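Local structure of translation initiation factor eif-2b-like protein (Chaetomium thermophilum, 4ZEO) at residues A[156-161]-A[182-187]; A[362-367]-A[396-401]. The protein probably acts as the delta subunit in the regulatory part of eIF2B, the guanine nucleotide exchange complex that reactivates the initiation factor eIF2. One frame throughout, in Å; residues are numbered along the deposited sequence.

Contact 1: A[156-161]-A[182-187]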
ATOM      1  N   HIS A 156      19.603  -2.603  14.081  1.00 47.11           N
ATOM      2  CA  HIS A 156      19.951  -1.208  13.948  1.00 47.72           C
ATOM      3  C   HIS A 156      18.881  -0.352  14.653  1.00 50.49           C
ATOM      4  O   HIS A 156      17.693  -0.659  14.572  1.00 50.15           O
ATOM      5  CB  HIS A 156      20.051  -0.848  12.460  1.00 44.45           C
ATOM      6  CG  HIS A 156      20.663   0.489  12.195  1.00 46.43           C
ATOM      7  ND1 HIS A 156      19.965   1.676  12.342  1.00 46.68           N
ATOM      8  CD2 HIS A 156      21.913   0.838  11.812  1.00 46.79           C
ATOM      9  CE1 HIS A 156      20.756   2.684  12.044  1.00 47.98           C
ATOM     10  NE2 HIS A 156      21.948   2.203  11.716  1.00 47.80           N
ATOM     11  N   PRO A 157      19.287   0.734  15.336  1.00 53.96           N
ATOM     12  CA  PRO A 157      18.264   1.534  16.024  1.00 55.12           C
ATOM     13  C   PRO A 157      17.154   2.084  15.109  1.00 55.63           C
ATOM     14  O   PRO A 157      16.010   2.177  15.551  1.00 58.07           O
ATOM     15  CB  PRO A 157      19.084   2.673  16.665  1.00 57.38           C
ATOM     16  CG  PRO A 157      20.377   2.692  15.917  1.00 57.76           C
ATOM     17  CD  PRO A 157      20.641   1.247  15.616  1.00 56.21           C
ATOM     18  N   ALA A 158      17.469   2.423  13.864  1.00 52.65           N
ATOM     19  CA  ALA A 158      16.447   2.908  12.949  1.00 48.70           C
ATOM     20  C   ALA A 158      15.387   1.833  12.713  1.00 47.14           C
ATOM     21  O   ALA A 158      14.191   2.127  12.669  1.00 48.87           O
ATOM     22  CB  ALA A 158      17.072   3.349  11.639  1.00 44.64           C
ATOM     23  N   VAL A 159      15.836   0.593  12.561  1.00 45.10           N
ATOM     24  CA  VAL A 159      14.941  -0.542  12.354  1.00 43.69           C
ATOM     25  C   VAL A 159      14.105  -0.835  13.607  1.00 46.20           C
ATOM     26  O   VAL A 159      12.916  -1.120  13.531  1.00 46.89           O
ATOM     27  CB  VAL A 159      15.760  -1.814  11.909  1.00 36.69           C
ATOM     28  CG1 VAL A 159      14.900  -3.105  11.955  1.00 31.79           C
ATOM     29  CG2 VAL A 159      16.383  -1.577  10.512  1.00 32.64           C
ATOM     30  N   LEU A 160      14.730  -0.704  14.762  1.00 48.52           N
ATOM     31  CA  LEU A 160      14.076  -0.926  16.033  1.00 49.59           C
ATOM     32  C   LEU A 160      12.862   0.015  16.212  1.00 52.73           C
ATOM     33  O   LEU A 160      11.767  -0.418  16.581  1.00 53.68           O
ATOM     34  CB  LEU A 160      15.087  -0.685  17.139  1.00 51.45           C
ATOM     35  CG  LEU A 160      14.738  -1.208  18.515  1.00 54.63           C
ATOM     36  CD1 LEU A 160      14.906  -2.724  18.492  1.00 53.39           C
ATOM     37  CD2 LEU A 160      15.593  -0.542  19.588  1.00 58.06           C
ATOM     38  N   ALA A 161      13.065   1.295  15.902  1.00 53.02           N
ATOM     39  CA  ALA A 161      12.017   2.300  15.997  1.00 54.63           C
ATOM     40  C   ALA A 161      10.885   2.005  15.015  1.00 54.18           C
ATOM     41  O   ALA A 161       9.716   2.092  15.379  1.00 56.20           O
ATOM     42  CB  ALA A 161      12.581   3.685  15.756  1.00 55.84           C
ATOM     43  N   LEU A 182      12.197   0.866   4.123  1.00 39.02           N
ATOM     44  CA  LEU A 182      13.235   1.183   3.146  1.00 38.13           C
ATOM     45  C   LEU A 182      14.148   2.292   3.669  1.00 41.27           C
ATOM     46  O   LEU A 182      15.355   2.246   3.468  1.00 42.56           O
ATOM     47  CB  LEU A 182      12.618   1.599   1.804  1.00 37.70           C
ATOM     48  CG  LEU A 182      11.919   0.411   1.119  1.00 35.15           C
ATOM     49  CD1 LEU A 182      11.264   0.764  -0.209  1.00 33.65           C
ATOM     50  CD2 LEU A 182      12.885  -0.709   0.945  1.00 34.96           C
ATOM     51  N   LEU A 183      13.571   3.288   4.344  1.00 41.48           N
ATOM     52  CA  LEU A 183      14.369   4.362   4.922  1.00 43.98           C
ATOM     53  C   LEU A 183      15.248   3.885   6.081  1.00 44.14           C
ATOM     54  O   LEU A 183      16.381   4.329   6.216  1.00 50.09           O
ATOM     55  CB  LEU A 183      13.474   5.501   5.401  1.00 46.28           C
ATOM     56  CG  LEU A 183      12.792   6.322   4.312  1.00 46.79           C
ATOM     57  CD1 LEU A 183      11.858   7.336   4.942  1.00 47.88           C
ATOM     58  CD2 LEU A 183      13.813   6.988   3.399  1.00 48.14           C
ATOM     59  N   ALA A 184      14.734   2.993   6.917  1.00 39.60           N
ATOM     60  CA  ALA A 184      15.545   2.445   7.997  1.00 40.03           C
ATOM     61  C   ALA A 184      16.696   1.623   7.418  1.00 41.99           C
ATOM     62  O   ALA A 184      17.852   1.721   7.882  1.00 42.66           O
ATOM     63  CB  ALA A 184      14.702   1.601   8.938  1.00 38.40           C
ATOM     64  N   PHE A 185      16.375   0.818   6.408  1.00 40.77           N
ATOM     65  CA  PHE A 185      17.383   0.016   5.706  1.00 41.72           C
ATOM     66  C   PHE A 185      18.439   0.928   5.061  1.00 45.41           C
ATOM     67  O   PHE A 185      19.619   0.597   4.958  1.00 47.44           O
ATOM     68  CB  PHE A 185      16.747  -0.853   4.617  1.00 39.00           C
ATOM     69  CG  PHE A 185      16.046  -2.066   5.139  1.00 37.68           C
ATOM     70  CD1 PHE A 185      16.034  -2.359   6.499  1.00 38.49           C
ATOM     71  CD2 PHE A 185      15.457  -2.968   4.261  1.00 36.37           C
ATOM     72  CE1 PHE A 185      15.403  -3.513   6.969  1.00 37.38           C
ATOM     73  CE2 PHE A 185      14.831  -4.124   4.733  1.00 34.87           C
ATOM     74  CZ  PHE A 185      14.804  -4.390   6.077  1.00 34.95           C
ATOM     75  N   ARG A 186      17.993   2.085   4.607  1.00 46.11           N
ATOM     76  CA  ARG A 186      18.889   3.033   4.007  1.00 49.95           C
ATOM     77  C   ARG A 186      19.954   3.434   5.037  1.00 52.88           C
ATOM     78  O   ARG A 186      21.152   3.490   4.736  1.00 54.22           O
ATOM     79  CB  ARG A 186      18.095   4.231   3.499  1.00 52.42           C
ATOM     80  CG  ARG A 186      18.769   4.999   2.405  1.00 56.40           C
ATOM     81  CD  ARG A 186      18.007   6.252   2.058  1.00 57.32           C
ATOM     82  NE  ARG A 186      18.662   6.952   0.969  1.00 59.37           N
ATOM     83  CZ  ARG A 186      19.679   7.782   1.163  1.00 63.09           C
ATOM     84  NH1 ARG A 186      20.124   7.989   2.396  1.00 63.13           N
ATOM     85  NH2 ARG A 186      20.245   8.407   0.137  1.00 67.57           N
ATOM     86  N   LYS A 187      19.502   3.676   6.263  1.00 53.96           N
ATOM     87  CA  LYS A 187      20.388   4.040   7.357  1.00 56.14           C
ATOM     88  C   LYS A 187      21.321   2.868   7.734  1.00 53.72           C
ATOM     89  O   LYS A 187      22.495   3.063   8.044  1.00 56.86           O
ATOM     90  CB  LYS A 187      19.555   4.475   8.560  1.00 57.97           C
ATOM     91  CG  LYS A 187      18.969   5.867   8.450  1.00 61.88           C
ATOM     92  CD  LYS A 187      18.251   6.239   9.732  1.00 64.92           C
ATOM     93  CE  LYS A 187      17.329   7.445   9.573  1.00 68.64           C
ATOM     94  NZ  LYS A 187      18.042   8.757   9.583  1.00 76.05           N
TER
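The imidazole of His156 meets Lys187 with its outer corner: CE1 approaches Lys187 CB, and NE2 lies 3.8 Å from Lys187 O, which sits oblique to the ring. Pro157 CD covers one face of the imidazole, offset toward its rim, while Ala158 CA lies at the edge in the ring plane. The Phe185 ring is met at its edge, near its plane, by Val159 CG2, 4.1 Å from Phe185 CD1. Although the CA-CB bond of Phe185 points away from helix 157-168, the far part of its side chain reaches back to this methyl. The helices close on two alanines. Ala158 CB and Ala184 CB are 4.0 Å apart, and Val159 CG2 flanks Ala184 CB at 3.9 Å. Lys187 contributes aliphatic carbon, its CD lying 3.7 Å from Ala158 CB, before its chain bends at the last torsion and the ammonium leads away. The short segments run antiparallel at 162°, with axes 8.4 Å apart, a helical hairpin in the N-terminal helical domain of this family. Val159 and Phe185 also pack on helix 200-219, both touching Gln212. His156 is the N-cap of helix 157-168. Its CG stands anti to the backbone N (chi1 -169°), which turns ND1 back over the first turn to accept from Ala158 N (3.0 Å, 156° at the hydrogen), with that N-H tilted slightly from the ring plane. NE2 is hydrogen-bonded to Ser191 OG farther along helix 174-191. No hydrogen bond joins the two segments directly, so apolar packing carries their interface; with ND1 used as acceptor, a neutral imidazole would probably keep its proton on NE2, and this one ring both caps one helix and tethers it to the next.

Contact 2: A[362-367]-A[396-401]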
ATOM      1  N   ILE A 362      -2.732  -7.716  -3.175  1.00 41.45           N
ATOM      2  CA  ILE A 362      -3.455  -8.509  -4.157  1.00 41.01           C
ATOM      3  C   ILE A 362      -2.757  -9.846  -4.289  1.00 43.28           C
ATOM      4  O   ILE A 362      -1.545  -9.919  -4.484  1.00 45.56           O
ATOM      5  CB  ILE A 362      -3.554  -7.799  -5.498  1.00 41.10           C
ATOM      6  CG1 ILE A 362      -4.346  -6.508  -5.302  1.00 40.06           C
ATOM      7  CG2 ILE A 362      -4.211  -8.707  -6.514  1.00 42.59           C
ATOM      8  CD1 ILE A 362      -4.750  -5.841  -6.522  1.00 39.72           C
ATOM      9  N   PHE A 363      -3.523 -10.912  -4.118  1.00 43.91           N
ATOM     10  CA  PHE A 363      -2.975 -12.257  -4.139  1.00 45.05           C
ATOM     11  C   PHE A 363      -2.768 -12.712  -5.571  1.00 46.28           C
ATOM     12  O   PHE A 363      -3.242 -12.077  -6.517  1.00 45.29           O
ATOM     13  CB  PHE A 363      -3.909 -13.224  -3.401  1.00 46.29           C
ATOM     14  CG  PHE A 363      -3.986 -12.990  -1.921  1.00 46.95           C
ATOM     15  CD1 PHE A 363      -2.950 -13.376  -1.089  1.00 49.42           C
ATOM     16  CD2 PHE A 363      -5.084 -12.356  -1.364  1.00 45.72           C
ATOM     17  CE1 PHE A 363      -3.019 -13.153   0.268  1.00 49.74           C
ATOM     18  CE2 PHE A 363      -5.151 -12.126  -0.019  1.00 45.98           C
ATOM     19  CZ  PHE A 363      -4.118 -12.526   0.801  1.00 48.51           C
ATOM     20  N   ALA A 364      -2.069 -13.832  -5.709  1.00 49.62           N
ATOM     21  CA  ALA A 364      -1.754 -14.435  -6.998  1.00 49.28           C
ATOM     22  C   ALA A 364      -3.017 -14.810  -7.778  1.00 49.79           C
ATOM     23  O   ALA A 364      -3.033 -14.757  -9.004  1.00 50.34           O
ATOM     24  CB  ALA A 364      -0.875 -15.645  -6.791  1.00 49.47           C
ATOM     25  N   ASN A 365      -4.065 -15.217  -7.068  1.00 50.18           N
ATOM     26  CA  ASN A 365      -5.357 -15.540  -7.693  1.00 49.41           C
ATOM     27  C   ASN A 365      -6.180 -14.308  -8.072  1.00 47.77           C
ATOM     28  O   ASN A 365      -7.300 -14.427  -8.550  1.00 50.48           O
ATOM     29  CB  ASN A 365      -6.171 -16.469  -6.776  1.00 49.41           C
ATOM     30  CG  ASN A 365      -6.755 -15.758  -5.577  1.00 48.24           C
ATOM     31  OD1 ASN A 365      -6.367 -14.628  -5.226  1.00 48.25           O
ATOM     32  ND2 ASN A 365      -7.668 -16.428  -4.909  1.00 47.46           N
ATOM     33  N   GLY A 366      -5.651 -13.126  -7.797  1.00 44.66           N
ATOM     34  CA  GLY A 366      -6.303 -11.890  -8.180  1.00 41.53           C
ATOM     35  C   GLY A 366      -7.234 -11.300  -7.126  1.00 41.51           C
ATOM     36  O   GLY A 366      -7.908 -10.317  -7.381  1.00 42.02           O
ATOM     37  N   SER A 367      -7.308 -11.899  -5.951  1.00 41.75           N
ATOM     38  CA  SER A 367      -8.206 -11.378  -4.922  1.00 40.56           C
ATOM     39  C   SER A 367      -7.550 -10.273  -4.120  1.00 38.87           C
ATOM     40  O   SER A 367      -6.328 -10.198  -4.031  1.00 39.83           O
ATOM     41  CB  SER A 367      -8.693 -12.497  -3.993  1.00 42.30           C
ATOM     42  OG  SER A 367      -7.609 -13.114  -3.328  1.00 45.52           O
ATOM     43  N   ASN A 396       2.449  -4.205  -4.057  1.00 35.93           N
ATOM     44  CA  ASN A 396       1.508  -4.895  -3.185  1.00 36.15           C
ATOM     45  C   ASN A 396       1.019  -6.242  -3.772  1.00 36.23           C
ATOM     46  O   ASN A 396       0.346  -6.999  -3.088  1.00 35.87           O
ATOM     47  CB  ASN A 396       0.301  -3.990  -2.886  1.00 34.07           C
ATOM     48  CG  ASN A 396       0.634  -2.838  -1.932  1.00 37.52           C
ATOM     49  OD1 ASN A 396       1.295  -3.032  -0.917  1.00 41.26           O
ATOM     50  ND2 ASN A 396       0.192  -1.637  -2.272  1.00 36.83           N
ATOM     51  N   PHE A 397       1.320  -6.506  -5.041  1.00 36.33           N
ATOM     52  CA  PHE A 397       0.958  -7.778  -5.668  1.00 40.93           C
ATOM     53  C   PHE A 397       1.841  -8.915  -5.214  1.00 49.50           C
ATOM     54  O   PHE A 397       3.038  -8.744  -4.967  1.00 49.01           O
ATOM     55  CB  PHE A 397       1.034  -7.698  -7.194  1.00 36.52           C
ATOM     56  CG  PHE A 397      -0.106  -6.959  -7.826  1.00 33.78           C
ATOM     57  CD1 PHE A 397      -0.355  -5.637  -7.489  1.00 32.09           C
ATOM     58  CD2 PHE A 397      -0.882  -7.554  -8.803  1.00 33.37           C
ATOM     59  CE1 PHE A 397      -1.388  -4.934  -8.073  1.00 31.13           C
ATOM     60  CE2 PHE A 397      -1.918  -6.862  -9.406  1.00 33.52           C
ATOM     61  CZ  PHE A 397      -2.172  -5.542  -9.039  1.00 32.46           C
ATOM     62  N   ASP A 398       1.241 -10.085  -5.091  1.00 59.92           N
ATOM     63  CA  ASP A 398       2.007 -11.287  -4.855  1.00 71.07           C
ATOM     64  C   ASP A 398       2.448 -11.759  -6.228  1.00 80.24           C
ATOM     65  O   ASP A 398       1.654 -12.286  -6.983  1.00 80.73           O
ATOM     66  CB  ASP A 398       1.171 -12.343  -4.143  1.00 71.41           C
ATOM     67  CG  ASP A 398       1.980 -13.552  -3.735  1.00 73.83           C
ATOM     68  OD1 ASP A 398       1.393 -14.642  -3.600  1.00 74.32           O
ATOM     69  OD2 ASP A 398       3.203 -13.409  -3.540  1.00 75.96           O
ATOM     70  N   ARG A 399       3.695 -11.517  -6.589  1.00 92.83           N
ATOM     71  CA  ARG A 399       4.148 -11.879  -7.926  1.00105.25           C
ATOM     72  C   ARG A 399       4.707 -13.293  -7.909  1.00121.68           C
ATOM     73  O   ARG A 399       4.663 -13.998  -8.921  1.00125.74           O
ATOM     74  CB  ARG A 399       5.190 -10.883  -8.436  1.00104.28           C
ATOM     75  CG  ARG A 399       4.946  -9.480  -7.938  1.00100.87           C
ATOM     76  CD  ARG A 399       5.883  -8.487  -8.573  1.00101.30           C
ATOM     77  NE  ARG A 399       5.931  -7.245  -7.805  1.00101.84           N
ATOM     78  CZ  ARG A 399       7.043  -6.766  -7.256  1.00107.46           C
ATOM     79  NH1 ARG A 399       7.007  -5.642  -6.563  1.00107.21           N
ATOM     80  NH2 ARG A 399       8.195  -7.403  -7.408  1.00112.06           N
ATOM     81  N   GLU A 400       5.213 -13.699  -6.747  1.00134.66           N
ATOM     82  CA  GLU A 400       5.747 -15.043  -6.539  1.00142.35           C
ATOM     83  C   GLU A 400       4.796 -15.945  -5.739  1.00145.56           C
ATOM     84  O   GLU A 400       4.770 -15.865  -4.506  1.00153.39           O
ATOM     85  CB  GLU A 400       7.089 -14.967  -5.812  1.00146.64           C
ATOM     86  CG  GLU A 400       8.291 -14.662  -6.693  1.00149.72           C
ATOM     87  CD  GLU A 400       9.391 -15.700  -6.520  1.00157.76           C
ATOM     88  OE1 GLU A 400       9.735 -16.016  -5.348  1.00160.47           O
ATOM     89  OE2 GLU A 400       9.917 -16.220  -7.543  1.00162.39           O
ATOM     90  N   ARG A 401       4.020 -16.775  -6.448  1.00141.66           N
ATOM     91  CA  ARG A 401       3.199 -17.861  -5.879  1.00139.28           C
ATOM     92  C   ARG A 401       2.383 -18.571  -6.964  1.00133.52           C
ATOM     93  O   ARG A 401       2.425 -18.201  -8.138  1.00127.42           O
ATOM     94  CB  ARG A 401       2.250 -17.360  -4.784  1.00135.42           C
ATOM     95  CG  ARG A 401       2.706 -17.708  -3.357  1.00129.59           C
ATOM     96  CD  ARG A 401       1.584 -17.476  -2.344  1.00121.15           C
ATOM     97  NE  ARG A 401       2.073 -16.872  -1.101  1.00121.43           N
ATOM     98  CZ  ARG A 401       1.291 -16.426  -0.116  1.00121.10           C
ATOM     99  NH1 ARG A 401       1.841 -15.903   0.976  1.00119.65           N
ATOM    100  NH2 ARG A 401      -0.035 -16.498  -0.218  1.00121.82           N
TER
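Asp398 N donates to Ile362 O at 2.9 Å, almost in line with the carbonyl bond; Phe397 CA adds only a weak CA-H...O contact, 3.5 Å from the same oxygen. From the same edge of the chain Ile362 N donates to Asn396 O, 3.2 Å away, the donor standing above that carbonyl plane, so the two bonds straddle Phe397 in a single parallel bridge. The side chains of the bridged pair lie alongside and point the same way. Ile362 CB sits over the centre of the Phe397 ring, 4.1 Å from its centroid, as a CH-pi contact. From there CG1, anti to the carbonyl carbon (chi1 -62°), carries CD1 to within 3.6 Å of Phe397 CZ, while CG2 approaches CE2. Both residues also touch Val437 of strand 436-438, an edge strand of the parallel Rossmann-like sheet. An alanine in place of Phe397 would probably keep the backbone bridge but leave Ile362 without the ring face beneath its CB and CD1. Beyond the bridge the first segment reverses in a type I turn, Phe363 to Gly366, linking the antiparallel strands 361-362 and 368-371. Asn365 OD1 closes an Asx turn on Ser367 N, and also accepts from Ser367 OG in its carbonyl plane. At the turn Ala364 CB faces Asp398 OD1 at 4.0 Å and Arg401 CB at 4.1 Å. The same OD1 pairs with Arg401 NE by charge alone, as it lies well out of the guanidinium plane, and Arg401 is poorly ordered. Phe363 starts away from 396-401, yet its ring still comes near Arg401 NH2, obliquely, and meets the rings of His369 and Phe224.

Contact 1 belongs to the N-terminal helices and contact 2 to loops of the Rossmann-like domain; their centres are 27 Å apart and their nearest atoms about 10 Å, without touching. They are nevertheless connected through shared helices. Helix 174-191, which carries 182-187, starts at Ser174, whose hydroxyl is hydrogen-bonded to Asn396 OD1. Helix 224-239 lies against both: Leu182 packs on Ala229 and Phe185 on Leu233, whereas Asn228 is hydrogen-bonded to Phe397 O. Contact 1 thus joins helices within one domain, while contact 2 lies where the two domains meet, with Phe363 of one segment and Asp398 of the other both reaching Phe224.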